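Local coordinates for exotoxin 3 (Staphylococcus aureus, PDB 2Z8L), which binds the sialylated glycan sialyl Lewis X as a superantigen-like toxin of the staphylococcal and streptococcal toxin family, at residues N102-P113 against K130-E138. Sequence-based numbering, arbitrary orientation.
Sequences NQGAYYDYLNAP and KRHYIYKEE. Unlike the reference sequence in segment 102-113: N111 (reference Ser). Unlike the reference sequence in segment 130-138: H132 (reference Tyr). With PO4 (phosphate ion), chain C.
I134 meets L110 and P113 at the apolar centre: its CG2 lies 3.7 Å from L110 CD1, while CG1 faces P113 CD. Next to them Y109 touches two tyrosines with different parts. The backbone places its CB over the face of the Y135 ring, a CH-pi contact, and chi1 of 47° turns the ring against Y133, whose CD1 stands 3.3 Å above the ring plane, over its centre; the two rings are inclined at 31°. The backbone carries a classic beta bulge, in which two residues, L110 and N111, stand opposite the single residue I134. L110 N donates to I134 O at 2.9 Å, N111 N only weakly, and I134 N returns a bond to N111 O. Farther out, R131 NH1 reaches A112 O at 2.7 Å. At the other end E137 extends its carboxylate to the backbone of 103-104 and the hydroxyl of Y106: OE1 takes Q103 N, and OE2 is gripped by G104 N on its syn side and Y106 OH (2.6 Å) on its anti side. N102 OD1 accepts from E137 N and ND2 donates to Y135 O. The contact lays the connection between OB-fold strand 92-100 and beta-grasp strand 114-121 along the chain leaving strand 124-131, with I134 and P113 also packing on I200 of strand 200-207.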
ATOM      1  N   ASN A 102      -4.387  -5.278 -14.336  1.00 14.87           N
ATOM      2  CA  ASN A 102      -3.445  -5.240 -15.448  1.00 14.46           C
ATOM      3  C   ASN A 102      -4.136  -5.386 -16.808  1.00 14.66           C
ATOM      4  O   ASN A 102      -5.021  -6.204 -16.972  1.00 16.65           O
ATOM      5  CB  ASN A 102      -2.437  -6.380 -15.307  1.00 13.01           C
ATOM      6  CG  ASN A 102      -1.405  -6.137 -14.225  1.00 14.13           C
ATOM      7  OD1 ASN A 102      -1.213  -5.018 -13.766  1.00 14.14           O
ATOM      8  ND2 ASN A 102      -0.668  -7.188 -13.900  1.00 13.79           N
ATOM      9  N   GLN A 103      -3.706  -4.597 -17.769  1.00 15.51           N
ATOM     10  CA  GLN A 103      -4.150  -4.749 -19.146  1.00 16.73           C
ATOM     11  C   GLN A 103      -3.306  -5.822 -19.831  1.00 16.27           C
ATOM     12  O   GLN A 103      -3.817  -6.471 -20.733  1.00 19.69           O
ATOM     13  CB  GLN A 103      -4.051  -3.409 -19.873  1.00 17.89           C
ATOM     14  CG  GLN A 103      -4.571  -3.428 -21.286  1.00 19.64           C
ATOM     15  CD  GLN A 103      -4.902  -2.067 -21.905  1.00 24.17           C
ATOM     16  OE1 GLN A 103      -5.184  -1.082 -21.191  1.00 32.18           O
ATOM     17  NE2 GLN A 103      -4.895  -2.008 -23.269  1.00 27.70           N
ATOM     18  N   GLY A 104      -2.030  -5.956 -19.460  1.00 14.61           N
ATOM     19  CA  GLY A 104      -1.204  -7.013 -19.909  1.00 14.32           C
ATOM     20  C   GLY A 104      -1.407  -8.295 -19.142  1.00 14.80           C
ATOM     21  O   GLY A 104      -2.081  -8.343 -18.102  1.00 14.97           O
ATOM     22  N   ALA A 105      -0.806  -9.350 -19.676  1.00 14.04           N
ATOM     23  CA  ALA A 105      -0.862 -10.687 -19.092  1.00 14.58           C
ATOM     24  C   ALA A 105       0.618 -11.062 -18.944  1.00 14.59           C
ATOM     25  O   ALA A 105       1.347 -11.127 -19.927  1.00 15.53           O
ATOM     26  CB  ALA A 105      -1.581 -11.645 -19.946  1.00 15.57           C
ATOM     27  N   TYR A 106       1.054 -11.363 -17.723  1.00 15.33           N
ATOM     28  CA  TYR A 106       2.476 -11.493 -17.420  1.00 15.75           C
ATOM     29  C   TYR A 106       2.763 -12.870 -16.839  1.00 17.21           C
ATOM     30  O   TYR A 106       1.914 -13.467 -16.192  1.00 20.43           O
ATOM     31  CB  TYR A 106       2.955 -10.435 -16.426  1.00 16.31           C
ATOM     32  CG  TYR A 106       2.685  -9.057 -16.910  1.00 15.50           C
ATOM     33  CD1 TYR A 106       3.565  -8.442 -17.808  1.00 15.75           C
ATOM     34  CD2 TYR A 106       1.507  -8.400 -16.578  1.00 14.59           C
ATOM     35  CE1 TYR A 106       3.318  -7.180 -18.333  1.00 16.84           C
ATOM     36  CE2 TYR A 106       1.255  -7.105 -17.108  1.00 14.04           C
ATOM     37  CZ  TYR A 106       2.165  -6.524 -17.990  1.00 14.75           C
ATOM     38  OH  TYR A 106       1.930  -5.274 -18.540  1.00 14.47           O
ATOM     39  N   TYR A 107       3.933 -13.367 -17.121  1.00 15.55           N
ATOM     40  CA  TYR A 107       4.323 -14.685 -16.612  1.00 16.66           C
ATOM     41  C   TYR A 107       5.309 -14.566 -15.506  1.00 16.23           C
ATOM     42  O   TYR A 107       5.656 -15.572 -14.913  1.00 14.92           O
ATOM     43  CB  TYR A 107       4.829 -15.561 -17.720  1.00 18.77           C
ATOM     44  CG  TYR A 107       5.869 -14.953 -18.611  1.00 18.28           C
ATOM     45  CD1 TYR A 107       5.521 -14.551 -19.887  1.00 21.89           C
ATOM     46  CD2 TYR A 107       7.184 -14.840 -18.213  1.00 20.52           C
ATOM     47  CE1 TYR A 107       6.451 -14.031 -20.722  1.00 24.37           C
ATOM     48  CE2 TYR A 107       8.131 -14.328 -19.065  1.00 21.86           C
ATOM     49  CZ  TYR A 107       7.731 -13.894 -20.299  1.00 22.82           C
ATOM     50  OH  TYR A 107       8.639 -13.372 -21.180  1.00 27.60           O
ATOM     51  N   ASP A 108       5.776 -13.352 -15.233  1.00 15.66           N
ATOM     52  CA  ASP A 108       6.593 -13.124 -14.067  1.00 15.49           C
ATOM     53  C   ASP A 108       6.436 -11.646 -13.687  1.00 14.59           C
ATOM     54  O   ASP A 108       5.608 -10.911 -14.230  1.00 14.61           O
ATOM     55  CB  ASP A 108       8.062 -13.476 -14.339  1.00 16.62           C
ATOM     56  CG  ASP A 108       8.801 -14.050 -13.099  1.00 19.44           C
ATOM     57  OD1 ASP A 108       8.288 -13.889 -11.955  1.00 22.80           O
ATOM     58  OD2 ASP A 108       9.869 -14.731 -13.280  1.00 23.87           O
ATOM     59  N   TYR A 109       7.208 -11.212 -12.726  1.00 14.57           N
ATOM     60  CA  TYR A 109       7.174  -9.806 -12.321  1.00 13.82           C
ATOM     61  C   TYR A 109       7.575  -8.862 -13.455  1.00 14.55           C
ATOM     62  O   TYR A 109       8.408  -9.197 -14.312  1.00 15.66           O
ATOM     63  CB  TYR A 109       8.041  -9.551 -11.094  1.00 14.93           C
ATOM     64  CG  TYR A 109       9.379 -10.148 -11.154  1.00 15.94           C
ATOM     65  CD1 TYR A 109      10.414  -9.543 -11.808  1.00 16.08           C
ATOM     66  CD2 TYR A 109       9.598 -11.358 -10.558  1.00 18.42           C
ATOM     67  CE1 TYR A 109      11.713 -10.156 -11.824  1.00 16.24           C
ATOM     68  CE2 TYR A 109      10.884 -11.965 -10.538  1.00 19.94           C
ATOM     69  CZ  TYR A 109      11.915 -11.368 -11.214  1.00 19.89           C
ATOM     70  OH  TYR A 109      13.160 -12.005 -11.204  1.00 20.89           O
ATOM     71  N   LEU A 110       6.995  -7.676 -13.475  1.00 13.33           N
ATOM     72  CA  LEU A 110       7.281  -6.751 -14.556  1.00 14.50           C
ATOM     73  C   LEU A 110       8.322  -5.720 -14.249  1.00 16.09           C
ATOM     74  O   LEU A 110       8.752  -4.989 -15.158  1.00 16.33           O
ATOM     75  CB  LEU A 110       5.997  -6.127 -15.110  1.00 16.48           C
ATOM     76  CG  LEU A 110       5.000  -5.518 -14.191  1.00 15.62           C
ATOM     77  CD1 LEU A 110       5.564  -4.294 -13.366  1.00 18.89           C
ATOM     78  CD2 LEU A 110       3.700  -5.091 -14.922  1.00 17.58           C
ATOM     79  N   ASN A 111       8.782  -5.674 -12.998  1.00 14.32           N
ATOM     80  CA  ASN A 111       9.873  -4.777 -12.619  1.00 13.99           C
ATOM     81  C   ASN A 111      10.458  -5.315 -11.315  1.00 14.75           C
ATOM     82  O   ASN A 111       9.741  -5.887 -10.515  1.00 13.01           O
ATOM     83  CB  ASN A 111       9.284  -3.353 -12.447  1.00 15.34           C
ATOM     84  CG  ASN A 111      10.303  -2.247 -12.306  1.00 15.30           C
ATOM     85  OD1 ASN A 111      11.488  -2.409 -12.586  1.00 18.02           O
ATOM     86  ND2 ASN A 111       9.795  -1.050 -11.915  1.00 15.29           N
ATOM     87  N   ALA A 112      11.759  -5.116 -11.115  1.00 14.42           N
ATOM     88  CA  ALA A 112      12.472  -5.628  -9.923  1.00 15.63           C
ATOM     89  C   ALA A 112      13.422  -4.536  -9.424  1.00 16.39           C
ATOM     90  O   ALA A 112      14.651  -4.724  -9.397  1.00 18.01           O
ATOM     91  CB  ALA A 112      13.225  -6.881 -10.235  1.00 15.30           C
ATOM     92  N   PRO A 113      12.852  -3.419  -9.004  1.00 16.53           N
ATOM     93  CA  PRO A 113      13.719  -2.327  -8.502  1.00 16.75           C
ATOM     94  C   PRO A 113      14.551  -2.789  -7.305  1.00 16.41           C
ATOM     95  O   PRO A 113      14.082  -3.558  -6.488  1.00 16.60           O
ATOM     96  CB  PRO A 113      12.724  -1.239  -8.079  1.00 17.14           C
ATOM     97  CG  PRO A 113      11.390  -1.985  -7.878  1.00 16.80           C
ATOM     98  CD  PRO A 113      11.419  -3.098  -8.888  1.00 17.03           C
ATOM     99  N   LYS A 130      18.502  -5.387  -1.674  1.00 16.66           N
ATOM    100  CA  LYS A 130      17.529  -6.419  -1.928  1.00 16.99           C
ATOM    101  C   LYS A 130      16.790  -5.969  -3.196  1.00 17.61           C
ATOM    102  O   LYS A 130      17.151  -4.971  -3.789  1.00 16.33           O
ATOM    103  CB  LYS A 130      16.579  -6.584  -0.769  1.00 17.47           C
ATOM    104  CG  LYS A 130      17.239  -6.981   0.552  1.00 20.18           C
ATOM    105  CD  LYS A 130      17.667  -8.447   0.513  1.00 21.75           C
ATOM    106  CE  LYS A 130      18.452  -8.850   1.737  1.00 24.06           C
ATOM    107  NZ  LYS A 130      19.261 -10.104   1.491  1.00 26.51           N
ATOM    108  N   ARG A 131      15.891  -6.818  -3.665  1.00 18.20           N
ATOM    109  CA  ARG A 131      14.956  -6.469  -4.780  1.00 17.71           C
ATOM    110  C   ARG A 131      13.570  -6.498  -4.241  1.00 18.39           C
ATOM    111  O   ARG A 131      13.266  -7.288  -3.348  1.00 20.46           O
ATOM    112  CB  ARG A 131      15.051  -7.503  -5.901  1.00 18.29           C
ATOM    113  CG  ARG A 131      16.340  -7.588  -6.538  1.00 20.70           C
ATOM    114  CD  ARG A 131      16.557  -6.447  -7.441  1.00 25.50           C
ATOM    115  NE  ARG A 131      17.775  -6.614  -8.222  1.00 27.84           N
ATOM    116  CZ  ARG A 131      18.089  -5.908  -9.307  1.00 29.88           C
ATOM    117  NH1 ARG A 131      17.272  -4.976  -9.797  1.00 30.97           N
ATOM    118  NH2 ARG A 131      19.229  -6.151  -9.931  1.00 30.81           N
ATOM    119  N   HIS A 132      12.687  -5.683  -4.813  1.00 16.18           N
ATOM    120  CA  HIS A 132      11.294  -5.809  -4.502  1.00 15.44           C
ATOM    121  C   HIS A 132      10.615  -6.016  -5.848  1.00 14.73           C
ATOM    122  O   HIS A 132      10.635  -5.145  -6.705  1.00 16.70           O
ATOM    123  CB  HIS A 132      10.750  -4.553  -3.863  1.00 16.45           C
ATOM    124  CG  HIS A 132       9.303  -4.628  -3.521  1.00 18.65           C
ATOM    125  ND1 HIS A 132       8.834  -5.382  -2.472  1.00 23.89           N
ATOM    126  CD2 HIS A 132       8.219  -4.057  -4.097  1.00 25.76           C
ATOM    127  CE1 HIS A 132       7.518  -5.257  -2.406  1.00 27.19           C
ATOM    128  NE2 HIS A 132       7.121  -4.453  -3.375  1.00 25.53           N
ATOM    129  N   TYR A 133       9.976  -7.145  -5.974  1.00 13.35           N
ATOM    130  CA  TYR A 133       9.326  -7.509  -7.224  1.00 13.44           C
ATOM    131  C   TYR A 133       7.935  -6.893  -7.330  1.00 13.76           C
ATOM    132  O   TYR A 133       7.079  -7.051  -6.443  1.00 14.04           O
ATOM    133  CB  TYR A 133       9.278  -9.008  -7.323  1.00 14.97           C
ATOM    134  CG  TYR A 133      10.639  -9.620  -7.236  1.00 14.62           C
ATOM    135  CD1 TYR A 133      11.566  -9.428  -8.245  1.00 15.09           C
ATOM    136  CD2 TYR A 133      11.034 -10.352  -6.118  1.00 19.85           C
ATOM    137  CE1 TYR A 133      12.838  -9.960  -8.199  1.00 19.01           C
ATOM    138  CE2 TYR A 133      12.323 -10.905  -6.062  1.00 20.88           C
ATOM    139  CZ  TYR A 133      13.223 -10.697  -7.111  1.00 20.50           C
ATOM    140  OH  TYR A 133      14.499 -11.255  -7.081  1.00 22.76           O
ATOM    141  N   ILE A 134       7.667  -6.280  -8.505  1.00 11.82           N
ATOM    142  CA  ILE A 134       6.449  -5.579  -8.795  1.00 11.83           C
ATOM    143  C   ILE A 134       5.709  -6.367  -9.866  1.00 11.98           C
ATOM    144  O   ILE A 134       6.287  -6.667 -10.900  1.00 10.59           O
ATOM    145  CB  ILE A 134       6.760  -4.154  -9.370  1.00 12.15           C
ATOM    146  CG1 ILE A 134       7.624  -3.289  -8.424  1.00 13.47           C
ATOM    147  CG2 ILE A 134       5.525  -3.392  -9.775  1.00 12.40           C
ATOM    148  CD1 ILE A 134       6.971  -2.993  -7.166  1.00 18.99           C
ATOM    149  N   TYR A 135       4.451  -6.715  -9.583  1.00 11.50           N
ATOM    150  CA  TYR A 135       3.620  -7.489 -10.511  1.00 12.20           C
ATOM    151  C   TYR A 135       2.516  -6.690 -11.160  1.00 12.11           C
ATOM    152  O   TYR A 135       1.829  -7.238 -12.039  1.00 14.19           O
ATOM    153  CB  TYR A 135       3.020  -8.716  -9.784  1.00 14.24           C
ATOM    154  CG  TYR A 135       4.082  -9.659  -9.266  1.00 13.08           C
ATOM    155  CD1 TYR A 135       4.463 -10.770  -9.988  1.00 16.84           C
ATOM    156  CD2 TYR A 135       4.686  -9.445  -8.041  1.00 19.54           C
ATOM    157  CE1 TYR A 135       5.439 -11.636  -9.518  1.00 17.62           C
ATOM    158  CE2 TYR A 135       5.645 -10.315  -7.579  1.00 16.42           C
ATOM    159  CZ  TYR A 135       6.016 -11.387  -8.325  1.00 18.19           C
ATOM    160  OH  TYR A 135       6.976 -12.306  -7.905  1.00 21.55           O
ATOM    161  N   LYS A 136       2.361  -5.432 -10.786  1.00 12.50           N
ATOM    162  CA  LYS A 136       1.246  -4.640 -11.234  1.00 12.89           C
ATOM    163  C   LYS A 136       1.652  -3.412 -12.017  1.00 12.00           C
ATOM    164  O   LYS A 136       2.541  -2.703 -11.615  1.00 12.06           O
ATOM    165  CB  LYS A 136       0.328  -4.266 -10.025  1.00 14.43           C
ATOM    166  CG  LYS A 136      -0.495  -5.484  -9.595  1.00 18.08           C
ATOM    167  CD  LYS A 136      -1.352  -5.259  -8.347  1.00 18.29           C
ATOM    168  CE  LYS A 136      -2.178  -3.930  -8.379  1.00 19.89           C
ATOM    169  NZ  LYS A 136      -3.129  -3.663  -9.553  1.00 17.95           N
ATOM    170  N   GLU A 137       0.886  -3.121 -13.066  1.00 10.54           N
ATOM    171  CA  GLU A 137       1.059  -1.917 -13.841  1.00 11.43           C
ATOM    172  C   GLU A 137       0.724  -0.695 -13.044  1.00 12.64           C
ATOM    173  O   GLU A 137       1.374   0.321 -13.219  1.00 13.88           O
ATOM    174  CB  GLU A 137       0.166  -1.939 -15.088  1.00 11.65           C
ATOM    175  CG  GLU A 137       0.542  -3.009 -16.052  1.00 10.72           C
ATOM    176  CD  GLU A 137      -0.584  -3.350 -17.043  1.00 10.75           C
ATOM    177  OE1 GLU A 137      -1.647  -2.669 -17.028  1.00 12.50           O
ATOM    178  OE2 GLU A 137      -0.396  -4.327 -17.761  1.00 11.90           O
ATOM    179  N   GLU A 138      -0.329  -0.774 -12.251  1.00 12.43           N
ATOM    180  CA  GLU A 138      -0.791   0.350 -11.388  1.00 14.53           C
ATOM    181  C   GLU A 138      -0.699  -0.165  -9.964  1.00 14.57           C
ATOM    182  O   GLU A 138      -1.309  -1.156  -9.631  1.00 14.75           O
ATOM    183  CB  GLU A 138      -2.243   0.689 -11.731  1.00 16.06           C
ATOM    184  CG  GLU A 138      -2.586   2.091 -11.440  1.00 23.54           C
ATOM    185  CD  GLU A 138      -3.939   2.451 -12.013  1.00 24.80           C
ATOM    186  OE1 GLU A 138      -4.003   2.676 -13.277  1.00 38.46           O
ATOM    187  OE2 GLU A 138      -4.941   2.430 -11.221  1.00 32.45           O
TER
HETATM  188  P   PO4 C 605      -4.452  -8.493 -12.111  1.00 60.46           P
HETATM  189  O1  PO4 C 605      -5.830  -8.645 -11.441  1.00 59.27           O
HETATM  190  O2  PO4 C 605      -4.552  -9.065 -13.519  1.00 59.15           O
HETATM  191  O3  PO4 C 605      -3.406  -9.279 -11.346  1.00 60.67           O
HETATM  192  O4  PO4 C 605      -4.028  -7.045 -12.204  1.00 51.77           O
HETATM  193  O   HOH W   1      -2.457  -3.025 -12.364  1.00 26.17           O
HETATM  194  O   HOH W   2       3.479  -9.336 -13.254  1.00 39.12           O
HETATM  195  O   HOH W   3       8.770 -14.513  -9.502  1.00 56.98           O